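Local coordinates for extrinsic protein in photosystem II (PDB 4K7B) that is an extrinsic subunit of photosystem II in a diatom and probably binds at the surface of that complex, at residues A7-A12 with A49-K54; A21-A26 with F32-E37; N58-Q63 with A88-R93; T64-K69 with K80-A85. One frame throughout, in Å; residues are numbered along the deposited sequence. Where two conformers were deposited one is given.

Interaction 1 (A7-A12 with A49-K54); sequences ATINRA and AYPTNK. With SO4 (sulfate ion), chain B.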
loop_
_atom_site.group_PDB
_atom_site.type_symbol
_atom_site.label_atom_id
_atom_site.label_comp_id
_atom_site.label_asym_id
_atom_site.label_seq_id
_atom_site.Cartn_x
_atom_site.Cartn_y
_atom_site.Cartn_z
ATOM N N ALA A 7 -16.444 4.460 12.437
ATOM C CA ALA A 7 -16.277 3.058 12.091
ATOM C C ALA A 7 -15.923 2.846 10.620
ATOM O O ALA A 7 -15.080 2.017 10.311
ATOM C CB ALA A 7 -17.533 2.267 12.441
ATOM N N THR A 8 -16.578 3.551 9.707
ATOM C CA THR A 8 -16.273 3.334 8.291
ATOM C C THR A 8 -14.844 3.777 7.966
ATOM O O THR A 8 -14.121 3.123 7.190
ATOM C CB THR A 8 -17.286 4.015 7.329
ATOM O OG1 THR A 8 -17.186 5.442 7.418
ATOM C CG2 THR A 8 -18.716 3.578 7.650
ATOM N N ILE A 9 -14.432 4.880 8.588
ATOM C CA ILE A 9 -13.073 5.366 8.415
ATOM C C ILE A 9 -12.070 4.364 8.955
ATOM O O ILE A 9 -11.114 3.998 8.265
ATOM C CB ILE A 9 -12.873 6.730 9.105
ATOM C CG1 ILE A 9 -13.671 7.810 8.379
ATOM C CG2 ILE A 9 -11.386 7.088 9.158
ATOM C CD1 ILE A 9 -13.697 9.143 9.113
ATOM N N ASN A 10 -12.274 3.902 10.185
ATOM C CA ASN A 10 -11.368 2.901 10.741
ATOM C C ASN A 10 -11.330 1.588 9.974
ATOM O O ASN A 10 -10.279 0.964 9.844
ATOM C CB ASN A 10 -11.683 2.621 12.214
ATOM C CG ASN A 10 -10.849 3.457 13.145
ATOM O OD1 ASN A 10 -10.454 4.573 12.797
ATOM N ND2 ASN A 10 -10.551 2.915 14.333
ATOM N N ARG A 11 -12.481 1.153 9.479
ATOM C CA ARG A 11 -12.576 -0.088 8.726
ATOM C C ARG A 11 -11.773 0.040 7.424
ATOM O O ARG A 11 -11.012 -0.863 7.058
ATOM C CB ARG A 11 -14.055 -0.385 8.435
ATOM C CG ARG A 11 -14.434 -1.851 8.393
ATOM C CD ARG A 11 -15.956 -2.049 8.296
ATOM N NE ARG A 11 -16.616 -2.147 9.603
ATOM C CZ ARG A 11 -17.558 -1.307 10.026
ATOM N NH1 ARG A 11 -17.957 -0.309 9.248
ATOM N NH2 ARG A 11 -18.104 -1.461 11.225
ATOM N N ALA A 12 -11.946 1.160 6.745
ATOM C CA ALA A 12 -11.219 1.371 5.496
ATOM C C ALA A 12 -9.706 1.499 5.732
ATOM O O ALA A 12 -8.896 0.876 5.028
ATOM C CB ALA A 12 -11.764 2.586 4.767
ATOM N N ALA A 49 -10.920 6.280 3.893
ATOM C CA ALA A 49 -10.149 6.984 4.914
ATOM C C ALA A 49 -10.416 8.484 4.896
ATOM O O ALA A 49 -10.276 9.152 5.925
ATOM C CB ALA A 49 -8.648 6.721 4.745
ATOM N N TYR A 50 -10.772 9.005 3.723
ATOM C CA TYR A 50 -11.003 10.430 3.539
ATOM C C TYR A 50 -12.373 10.740 2.937
ATOM O O TYR A 50 -12.460 11.257 1.819
ATOM C CB TYR A 50 -9.896 11.039 2.656
ATOM C CG TYR A 50 -8.513 10.714 3.160
ATOM C CD1 TYR A 50 -8.128 11.056 4.454
ATOM C CD2 TYR A 50 -7.599 10.037 2.364
ATOM C CE1 TYR A 50 -6.869 10.750 4.929
ATOM C CE2 TYR A 50 -6.336 9.729 2.834
ATOM C CZ TYR A 50 -5.980 10.081 4.126
ATOM O OH TYR A 50 -4.725 9.784 4.608
ATOM N N PRO A 51 -13.452 10.441 3.679
ATOM C CA PRO A 51 -14.809 10.660 3.173
ATOM C C PRO A 51 -15.169 12.130 2.977
ATOM O O PRO A 51 -16.044 12.442 2.168
ATOM C CB PRO A 51 -15.684 10.057 4.276
ATOM C CG PRO A 51 -14.840 10.145 5.511
ATOM C CD PRO A 51 -13.469 9.814 5.012
ATOM N N THR A 52 -14.506 13.026 3.699
ATOM C CA THR A 52 -14.916 14.422 3.705
ATOM C C THR A 52 -13.780 15.366 3.333
ATOM O O THR A 52 -14.010 16.401 2.708
ATOM C CB THR A 52 -15.451 14.824 5.099
ATOM O OG1 THR A 52 -16.442 13.877 5.511
ATOM C CG2 THR A 52 -16.065 16.224 5.071
ATOM N N ASN A 53 -12.562 15.023 3.743
ATOM C CA ASN A 53 -11.399 15.875 3.500
ATOM C C ASN A 53 -10.921 15.740 2.062
ATOM O O ASN A 53 -10.158 14.833 1.739
ATOM C CB ASN A 53 -10.268 15.505 4.461
ATOM C CG ASN A 53 -9.130 16.501 4.456
ATOM O OD1 ASN A 53 -8.906 17.213 3.480
ATOM N ND2 ASN A 53 -8.395 16.555 5.558
ATOM N N LYS A 54 -11.355 16.664 1.209
ATOM C CA LYS A 54 -11.025 16.604 -0.209
ATOM C C LYS A 54 -9.548 16.846 -0.489
ATOM O O LYS A 54 -9.003 16.303 -1.443
ATOM C CB LYS A 54 -11.873 17.601 -0.995
ATOM C CG LYS A 54 -13.345 17.216 -1.055
ATOM C CD LYS A 54 -14.143 18.181 -1.912
ATOM C CE LYS A 54 -15.586 17.726 -2.057
ATOM N NZ LYS A 54 -16.409 18.749 -2.752
HETATM S S SO4 B . -11.657 12.839 6.578
HETATM O O1 SO4 B . -13.025 13.214 6.919
HETATM O O2 SO4 B . -11.308 11.522 7.100
HETATM O O3 SO4 B . -11.573 12.851 5.140
HETATM O O4 SO4 B . -10.681 13.810 7.074
#

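Interaction 2 (A21-A26 with F32-E37); sequences AALKDA and FKAIAE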
loop_
_atom_site.group_PDB
_atom_site.type_symbol
_atom_site.label_atom_id
_atom_site.label_comp_id
_atom_site.label_asym_id
_atom_site.label_seq_id
_atom_site.Cartn_x
_atom_site.Cartn_y
_atom_site.Cartn_z
ATOM N N ALA A 21 0.016 -2.144 2.956
ATOM C CA ALA A 21 1.254 -2.407 3.672
ATOM C C ALA A 21 1.809 -3.781 3.327
ATOM O O ALA A 21 3.028 -3.974 3.301
ATOM C CB ALA A 21 1.022 -2.291 5.178
ATOM N N ALA A 22 0.913 -4.733 3.066
ATOM C CA ALA A 22 1.319 -6.101 2.760
ATOM C C ALA A 22 2.079 -6.198 1.443
ATOM O O ALA A 22 2.679 -7.239 1.157
ATOM C CB ALA A 22 0.100 -7.028 2.740
ATOM N N LEU A 23 2.037 -5.135 0.641
ATOM C CA LEU A 23 2.775 -5.112 -0.623
ATOM C C LEU A 23 4.287 -4.929 -0.463
ATOM O O LEU A 23 4.991 -4.914 -1.465
ATOM C CB LEU A 23 2.233 -4.023 -1.559
ATOM C CG LEU A 23 0.821 -4.288 -2.071
ATOM C CD1 LEU A 23 0.237 -3.050 -2.739
ATOM C CD2 LEU A 23 0.828 -5.468 -3.020
ATOM N N LYS A 24 4.782 -4.798 0.759
ATOM C CA LYS A 24 6.204 -4.485 0.970
ATOM C C LYS A 24 7.146 -5.429 0.215
ATOM O O LYS A 24 8.061 -4.981 -0.472
ATOM C CB LYS A 24 6.547 -4.491 2.460
ATOM C CG LYS A 24 7.998 -4.120 2.742
ATOM C CD LYS A 24 8.272 -4.101 4.238
ATOM C CE LYS A 24 9.764 -4.019 4.536
ATOM N NZ LYS A 24 10.483 -5.258 4.116
ATOM N N ASP A 25 6.912 -6.734 0.337
ATOM C CA ASP A 25 7.754 -7.706 -0.358
ATOM C C ASP A 25 7.638 -7.597 -1.883
ATOM O O ASP A 25 8.642 -7.673 -2.591
ATOM C CB ASP A 25 7.440 -9.127 0.110
ATOM C CG ASP A 25 8.015 -9.427 1.476
ATOM O OD1 ASP A 25 9.183 -9.064 1.734
ATOM O OD2 ASP A 25 7.295 -10.020 2.298
ATOM N N ALA A 26 6.421 -7.408 -2.390
ATOM C CA ALA A 26 6.238 -7.242 -3.832
ATOM C C ALA A 26 7.005 -6.024 -4.335
ATOM O O ALA A 26 7.645 -6.065 -5.380
ATOM C CB ALA A 26 4.750 -7.122 -4.170
ATOM N N PHE A 32 5.371 -5.981 -9.812
ATOM C CA PHE A 32 4.412 -4.905 -10.025
ATOM C C PHE A 32 2.986 -5.427 -10.203
ATOM O O PHE A 32 2.022 -4.738 -9.854
ATOM C CB PHE A 32 4.817 -4.043 -11.222
ATOM C CG PHE A 32 6.200 -3.461 -11.114
ATOM C CD1 PHE A 32 6.709 -3.064 -9.898
ATOM C CD2 PHE A 32 6.990 -3.309 -12.244
ATOM C CE1 PHE A 32 7.986 -2.527 -9.800
ATOM C CE2 PHE A 32 8.265 -2.773 -12.153
ATOM C CZ PHE A 32 8.762 -2.383 -10.930
ATOM N N LYS A 33 2.848 -6.640 -10.733
ATOM C CA LYS A 33 1.534 -7.263 -10.877
ATOM C C LYS A 33 0.771 -7.312 -9.549
ATOM O O LYS A 33 -0.429 -7.082 -9.508
ATOM C CB LYS A 33 1.683 -8.672 -11.458
ATOM C CG LYS A 33 0.401 -9.482 -11.518
ATOM C CD LYS A 33 0.706 -10.894 -11.988
ATOM C CE LYS A 33 -0.250 -11.908 -11.409
ATOM N NZ LYS A 33 -1.502 -12.001 -12.214
ATOM N N ALA A 34 1.464 -7.619 -8.456
ATOM C CA ALA A 34 0.796 -7.702 -7.153
ATOM C C ALA A 34 0.201 -6.341 -6.746
ATOM O O ALA A 34 -0.925 -6.226 -6.176
ATOM C CB ALA A 34 1.778 -8.194 -6.095
ATOM N N ILE A 35 0.960 -5.301 -7.081
ATOM C CA ILE A 35 0.542 -3.950 -6.761
ATOM C C ILE A 35 -0.683 -3.615 -7.601
ATOM O O ILE A 35 -1.682 -3.126 -7.077
ATOM C CB ILE A 35 1.656 -2.929 -7.013
ATOM C CG1 ILE A 35 2.943 -3.320 -6.279
ATOM C CG2 ILE A 35 1.211 -1.548 -6.572
ATOM C CD1 ILE A 35 4.104 -2.376 -6.577
ATOM N N ALA A 36 -0.621 -3.896 -8.895
ATOM C CA ALA A 36 -1.771 -3.645 -9.760
ATOM C C ALA A 36 -3.002 -4.442 -9.327
ATOM O O ALA A 36 -4.138 -3.999 -9.498
ATOM C CB ALA A 36 -1.415 -3.957 -11.201
ATOM N N GLU A 37 -2.774 -5.622 -8.769
ATOM C CA GLU A 37 -3.860 -6.446 -8.290
ATOM C C GLU A 37 -4.472 -5.852 -7.037
ATOM O O GLU A 37 -5.602 -6.201 -6.689
ATOM C CB GLU A 37 -3.384 -7.884 -8.050
ATOM C CG GLU A 37 -3.133 -8.625 -9.347
ATOM C CD GLU A 37 -2.646 -10.041 -9.138
ATOM O OE1 GLU A 37 -2.019 -10.311 -8.092
ATOM O OE2 GLU A 37 -2.894 -10.884 -10.024
#

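Interaction 3 (N58-Q63 with A88-R93); sequences NAAIAQ and AANEIR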
loop_
_atom_site.group_PDB
_atom_site.type_symbol
_atom_site.label_atom_id
_atom_site.label_comp_id
_atom_site.label_asym_id
_atom_site.label_seq_id
_atom_site.Cartn_x
_atom_site.Cartn_y
_atom_site.Cartn_z
ATOM N N ASN A 58 -7.463 14.153 -2.529
ATOM C CA ASN A 58 -6.798 14.530 -3.775
ATOM C C ASN A 58 -5.304 14.201 -3.709
ATOM O O ASN A 58 -4.727 13.717 -4.709
ATOM C CB ASN A 58 -7.015 16.015 -4.113
ATOM C CG ASN A 58 -8.338 16.280 -4.846
ATOM O OD1 ASN A 58 -8.959 15.378 -5.406
ATOM N ND2 ASN A 58 -8.760 17.538 -4.855
ATOM N N ALA A 59 -4.690 14.432 -2.547
ATOM C CA ALA A 59 -3.273 14.119 -2.374
ATOM C C ALA A 59 -3.029 12.620 -2.490
ATOM O O ALA A 59 -2.059 12.186 -3.118
ATOM C CB ALA A 59 -2.771 14.625 -1.033
ATOM N N ALA A 60 -3.918 11.842 -1.889
ATOM C CA ALA A 60 -3.785 10.391 -1.902
ATOM C C ALA A 60 -3.924 9.831 -3.307
ATOM O O ALA A 60 -3.191 8.911 -3.686
ATOM C CB ALA A 60 -4.804 9.753 -0.949
ATOM N N ILE A 61 -4.861 10.388 -4.075
ATOM C CA ILE A 61 -5.043 9.990 -5.463
ATOM C C ILE A 61 -3.794 10.346 -6.262
ATOM O O ILE A 61 -3.298 9.527 -7.037
ATOM C CB ILE A 61 -6.306 10.647 -6.061
ATOM C CG1 ILE A 61 -7.564 9.994 -5.488
ATOM C CG2 ILE A 61 -6.302 10.561 -7.592
ATOM C CD1 ILE A 61 -8.853 10.730 -5.812
ATOM N N ALA A 62 -3.254 11.549 -6.057
ATOM C CA ALA A 62 -2.011 11.909 -6.742
ATOM C C ALA A 62 -0.835 10.966 -6.417
ATOM O O ALA A 62 -0.071 10.583 -7.317
ATOM C CB ALA A 62 -1.640 13.373 -6.476
ATOM N N GLN A 63 -0.702 10.590 -5.147
ATOM C CA GLN A 63 0.382 9.698 -4.720
ATOM C C GLN A 63 0.198 8.296 -5.299
ATOM O O GLN A 63 1.170 7.597 -5.664
ATOM C CB GLN A 63 0.448 9.664 -3.186
ATOM C CG GLN A 63 0.863 11.008 -2.589
ATOM C CD GLN A 63 0.350 11.228 -1.177
ATOM O OE1 GLN A 63 -0.268 10.349 -0.576
ATOM N NE2 GLN A 63 0.596 12.420 -0.645
ATOM N N ALA A 88 3.743 6.902 4.051
ATOM C CA ALA A 88 4.108 7.883 5.069
ATOM C C ALA A 88 3.097 9.025 5.113
ATOM O O ALA A 88 2.684 9.457 6.192
ATOM C CB ALA A 88 5.500 8.420 4.811
ATOM N N ALA A 89 2.684 9.496 3.941
ATOM C CA ALA A 89 1.784 10.645 3.873
ATOM C C ALA A 89 0.397 10.310 4.400
ATOM O O ALA A 89 -0.340 11.191 4.840
ATOM C CB ALA A 89 1.693 11.165 2.441
ATOM N N ASN A 90 0.044 9.035 4.355
ATOM C CA ASN A 90 -1.295 8.623 4.743
ATOM C C ASN A 90 -1.372 7.864 6.062
ATOM O O ASN A 90 -2.420 7.321 6.414
ATOM C CB ASN A 90 -1.939 7.845 3.602
ATOM C CG ASN A 90 -2.239 8.742 2.429
ATOM O OD1 ASN A 90 -3.155 9.553 2.494
ATOM N ND2 ASN A 90 -1.422 8.661 1.390
ATOM N N GLU A 91 -0.252 7.854 6.784
ATOM C CA GLU A 91 -0.162 7.207 8.091
ATOM C C GLU A 91 -0.527 5.735 8.017
ATOM O O GLU A 91 -1.161 5.190 8.928
ATOM C CB GLU A 91 -1.015 7.930 9.145
ATOM C CG GLU A 91 -0.510 9.315 9.496
ATOM C CD GLU A 91 -0.965 9.750 10.878
ATOM O OE1 GLU A 91 -2.115 9.434 11.255
ATOM O OE2 GLU A 91 -0.167 10.394 11.591
ATOM N N ILE A 92 -0.146 5.096 6.917
ATOM C CA ILE A 92 -0.289 3.651 6.823
ATOM C C ILE A 92 1.010 3.063 7.322
ATOM O O ILE A 92 2.073 3.323 6.761
ATOM C CB ILE A 92 -0.538 3.182 5.382
ATOM C CG1 ILE A 92 -1.775 3.867 4.798
ATOM C CG2 ILE A 92 -0.696 1.669 5.351
ATOM C CD1 ILE A 92 -1.955 3.615 3.302
ATOM N N ARG A 93 0.928 2.295 8.404
ATOM C CA ARG A 93 2.122 1.773 9.030
ATOM C C ARG A 93 2.532 0.451 8.400
ATOM O O ARG A 93 1.684 -0.327 7.985
ATOM C CB ARG A 93 1.891 1.632 10.536
ATOM C CG ARG A 93 1.618 2.991 11.182
ATOM C CD ARG A 93 1.344 2.905 12.669
ATOM N NE ARG A 93 1.407 4.232 13.274
ATOM C CZ ARG A 93 0.396 5.095 13.303
ATOM N NH1 ARG A 93 -0.773 4.768 12.766
ATOM N NH2 ARG A 93 0.549 6.284 13.870
#

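Interaction 4 (T64-K69 with K80-A85); sequences TNEIFK and KSAYDA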
loop_
_atom_site.group_PDB
_atom_site.type_symbol
_atom_site.label_atom_id
_atom_site.label_comp_id
_atom_site.label_asym_id
_atom_site.label_seq_id
_atom_site.Cartn_x
_atom_site.Cartn_y
_atom_site.Cartn_z
ATOM N N THR A 64 -1.066 7.891 -5.404
ATOM C CA THR A 64 -1.398 6.611 -6.036
ATOM C C THR A 64 -0.994 6.623 -7.515
ATOM O O THR A 64 -0.334 5.685 -8.027
ATOM C CB THR A 64 -2.901 6.308 -5.895
ATOM O OG1 THR A 64 -3.240 6.259 -4.494
ATOM C CG2 THR A 64 -3.256 4.975 -6.546
ATOM N N ASN A 65 -1.371 7.705 -8.194
ATOM C CA ASN A 65 -0.996 7.871 -9.591
ATOM C C ASN A 65 0.520 7.819 -9.742
ATOM O O ASN A 65 1.036 7.248 -10.702
ATOM C CB ASN A 65 -1.524 9.181 -10.166
ATOM C CG ASN A 65 -3.024 9.147 -10.466
ATOM O OD1 ASN A 65 -3.625 8.093 -10.614
ATOM N ND2 ASN A 65 -3.631 10.326 -10.557
ATOM N N GLU A 66 1.240 8.415 -8.794
ATOM C CA GLU A 66 2.700 8.382 -8.844
ATOM C C GLU A 66 3.243 6.955 -8.754
ATOM O O GLU A 66 4.177 6.578 -9.503
ATOM C CB GLU A 66 3.297 9.241 -7.729
ATOM C CG GLU A 66 4.749 9.590 -7.957
ATOM C CD GLU A 66 4.937 10.524 -9.138
ATOM O OE1 GLU A 66 6.004 10.465 -9.785
ATOM O OE2 GLU A 66 4.013 11.313 -9.420
ATOM N N ILE A 67 2.676 6.160 -7.837
ATOM C CA ILE A 67 3.048 4.743 -7.786
ATOM C C ILE A 67 2.860 4.073 -9.148
ATOM O O ILE A 67 3.749 3.358 -9.634
ATOM C CB ILE A 67 2.245 3.976 -6.721
ATOM C CG1 ILE A 67 2.611 4.482 -5.333
ATOM C CG2 ILE A 67 2.490 2.464 -6.835
ATOM C CD1 ILE A 67 1.668 3.981 -4.269
ATOM N N PHE A 68 1.705 4.298 -9.767
ATOM C CA PHE A 68 1.469 3.624 -11.049
ATOM C C PHE A 68 2.291 4.158 -12.247
ATOM O O PHE A 68 2.616 3.400 -13.164
ATOM C CB PHE A 68 -0.037 3.475 -11.312
ATOM C CG PHE A 68 -0.668 2.382 -10.487
ATOM C CD1 PHE A 68 -1.005 1.173 -11.073
ATOM C CD2 PHE A 68 -0.858 2.542 -9.120
ATOM C CE1 PHE A 68 -1.554 0.155 -10.323
ATOM C CE2 PHE A 68 -1.406 1.522 -8.359
ATOM C CZ PHE A 68 -1.754 0.324 -8.968
ATOM N N LYS A 69 2.680 5.433 -12.194
ATOM C CA LYS A 69 3.585 6.030 -13.186
ATOM C C LYS A 69 4.944 5.351 -13.065
ATOM O O LYS A 69 5.584 4.978 -14.073
ATOM C CB LYS A 69 3.722 7.534 -12.923
ATOM C CG LYS A 69 4.641 8.286 -13.876
ATOM C CD LYS A 69 4.610 9.778 -13.564
ATOM C CE LYS A 69 5.378 10.596 -14.588
ATOM N NZ LYS A 69 5.243 12.056 -14.323
ATOM N N LYS A 80 9.423 1.956 -5.285
ATOM C CA LYS A 80 9.585 1.920 -3.833
ATOM C C LYS A 80 9.475 3.314 -3.218
ATOM O O LYS A 80 8.843 3.488 -2.172
ATOM C CB LYS A 80 10.900 1.259 -3.422
ATOM C CG LYS A 80 11.024 1.077 -1.909
ATOM C CD LYS A 80 12.293 0.329 -1.527
ATOM C CE LYS A 80 12.378 0.121 -0.013
ATOM N NZ LYS A 80 12.526 1.407 0.729
ATOM N N SER A 81 10.091 4.306 -3.854
ATOM C CA SER A 81 10.021 5.681 -3.361
ATOM C C SER A 81 8.578 6.182 -3.298
ATOM O O SER A 81 8.157 6.772 -2.283
ATOM C CB SER A 81 10.852 6.611 -4.247
ATOM O OG SER A 81 10.824 7.937 -3.751
ATOM N N ALA A 82 7.830 5.953 -4.371
ATOM C CA ALA A 82 6.432 6.398 -4.429
ATOM C C ALA A 82 5.550 5.680 -3.402
ATOM O O ALA A 82 4.684 6.289 -2.772
ATOM C CB ALA A 82 5.874 6.219 -5.840
ATOM N N TYR A 83 5.782 4.379 -3.249
ATOM C CA TYR A 83 5.043 3.542 -2.306
ATOM C C TYR A 83 5.278 3.993 -0.869
ATOM O O TYR A 83 4.333 4.180 -0.090
ATOM C CB TYR A 83 5.491 2.093 -2.511
ATOM C CG TYR A 83 4.995 1.088 -1.498
ATOM C CD1 TYR A 83 5.863 0.556 -0.549
ATOM C CD2 TYR A 83 3.679 0.642 -1.515
ATOM C CE1 TYR A 83 5.435 -0.385 0.362
ATOM C CE2 TYR A 83 3.234 -0.302 -0.583
ATOM C CZ TYR A 83 4.124 -0.805 0.344
ATOM O OH TYR A 83 3.701 -1.742 1.252
ATOM N N ASP A 84 6.554 4.170 -0.525
ATOM C CA ASP A 84 6.914 4.657 0.798
ATOM C C ASP A 84 6.335 6.053 1.037
ATOM O O ASP A 84 5.862 6.346 2.135
ATOM C CB ASP A 84 8.434 4.689 0.979
ATOM C CG ASP A 84 9.055 3.303 1.028
ATOM O OD1 ASP A 84 8.316 2.306 1.214
ATOM O OD2 ASP A 84 10.297 3.214 0.882
ATOM N N ALA A 85 6.369 6.912 0.026
ATOM C CA ALA A 85 5.820 8.262 0.187
ATOM C C ALA A 85 4.317 8.226 0.452
ATOM O O ALA A 85 3.805 8.970 1.300
ATOM C CB ALA A 85 6.126 9.121 -1.036
#

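Interaction 1 (A7-A12 with A49-K54)
Where helix 39-49 gives way to the loop that leads into helix 54-73, Ala49, at the end of helix 39-49, and the loop that follows pack against the N-terminal part of helix 6-21, with Ile9 lying against Pro51 and Ala12 against Ala49. The CG1 branch of Ile9 stands beside its own backbone N (chi1 -68°) and reaches the proline ring, which it crosses at about a right angle; Ile9 CG1 lies 3.9 Å from Pro51 CG. The other branch, Ile9 CG2, comes to 4.0 Å from Ala49 O. One turn on, Ala12 CB presses on the backbone, 3.9 Å from Ala49 N. No hydrogen bond joins the two segments. A sulfate ion, probably from the crystallisation liquor, sits in the bend of the loop. Asn53 N donates to sulfate O3 at 2.8 Å. A longer bond runs from Thr52 N to sulfate O3 at 3.3 Å. The same oxygen lies in plane at the edge of the Tyr50 ring. Ile9 CD1 borders the ion at 3.9 Å from its O2. The whole is a helix-loop-helix corner whose second helix opens with an asparagine N-cap, Asn53 OD1 being bonded to Lys56 N, and the sulfate is held by loop N-H groups just ahead of that helix.

Interaction 2 (A21-A26 with F32-E37)
Leu23, in the turn that links helix 6-21 to helix 24-29, reaches over to helix 32-37 and meets Ala34 and Ile35. Its CB points at that helix, and CG sits beside the leucine's own backbone N (chi1 -67°), from where both methyls reach the helix. Leu23 CD2 rests on the backbone between two residues, 3.7 Å from Ala34 O and 4.0 Å from Ile35 CA, and lies 4.2 Å from Ala34 CB. Leu23 CD1 also meets Ile35, at 4.2 Å from the CG2 branch of Ile35. A single leucine tip thus straddles two consecutive residues. Farther along, Ala26 CB and Ala34 CB meet head-on at 3.7 Å, and methyl against methyl lets the backbones draw near, with the CA atoms of Ala26 and Ala34 6.4 Å apart. The contact is apolar throughout, without a hydrogen bond between the segments. On helix 32-37 itself, in one conformer of Lys33, its NZ forms a salt bridge with Glu37 OE2, approaching from above the carboxylate plane. Around the apolar patch, Leu23 also touches Tyr83 of helix 76-89 and Phe42 of helix 39-49, while Ile35 packs on Phe42, on Val79 of helix 76-89 and on Ile71 of helix 54-73, so that the two short helices lie against the longer helices of the bundle.

Interaction 3 (N58-Q63 with A88-R93)
Gln63 lays its amide beside the methyl of Ala89, with Gln63 NE2 3.5 Å and Gln63 OE1 3.7 Å from Ala89 CB. The chain runs extended beyond CG, which carries the amide across from helix 54-73 to the end of helix 76-89. There Gln63 OE1 accepts a hydrogen bond from Asn90 ND2 at 2.8 Å. The donor lies nearly along the C=O axis of the glutamine (165°), but the bond is bent at the hydrogen, where the N-H...O angle is 134°, and the two amide planes stand 65° apart. Asn90 is where helix 76-89 unwinds: Glu91 follows with positive phi as the C-prime residue of a Schellman motif, which turns the chain away toward Arg93. The buried side chain of Asn90 is held at both ends. Its ND2 also bonds to Tyr86 O, and its OD1 to the hydroxyl of Tyr50, which fixes which way round the amide lies and directs ND2 at Gln63. A leucine in place of Gln63 would probably leave Asn90 ND2 without its acceptor on helix 54-73, although the bond to Tyr86 O would remain. Ala60, one turn earlier on the same helix, places its CB 3.8 Å from Asn90 OD1. The backbone of Asn90 is gripped as well, since its carbonyl oxygen accepts a bond from Arg13 of helix 6-21.

Interaction 4 (T64-K69 with K80-A85)
Segments 64-69 and 80-85 are nearly antiparallel helices, their axes 164° apart in direction and 8.4 Å at closest approach, and Ile67 and Ala82 are the nearest pair, their CA atoms 5.0 Å apart. Ala82 points its methyl at the partner helix, where Ala82 CB lies 3.7 Å from Ile67 CG1 and equally near Ile67 CA. Ile67 leans across in return. Its CG1 branch lies beside the isoleucine's backbone N (chi1 -66°) and passes along the backbone at 3.7 Å from Ala82 C, and the tip, Ile67 CD1, reaches Tyr83 CA at 3.9 Å. Glu66 borders Ala82 CB with its backbone C, at 4.0 Å, and, in the conformer given, with its CG. An alanine at Ile67 would probably open a gap over the backbone of Ala82 and Tyr83 and beside Phe42 of helix 39-49, which the isoleucine also touches. The hydroxyl of Tyr83 is bonded to Ile20 O, and Lys80 forms a salt bridge with Asp84 of its own helix. With no polar bond between the two segments to fix their register, cohesion here depends on how closely the Ile67 branch fits against the small Ala82.

Overall arrangement
All four contacts belong to a single helical bundle. Interactions 3 and 4 join the same pair, helix 54-73 and helix 76-89; their centres are about 9 Å apart, yet the chemistry changes from a hydrogen bond between side-chain amides at the C-terminal end of helix 76-89 to apolar packing within the helices. Interaction 4 is buried, whereas the other three are partly buried. Interaction 1 lies farthest from the chain centre, about 16 Å, and carries the bound sulfate; it meets interaction 3 through Tyr50 OH and Asn90 OD1, 2.6 Å apart. Interaction 2, also apolar, lies on the opposite side of the centre from interaction 1 and touches interaction 4 through Tyr83 and Phe68.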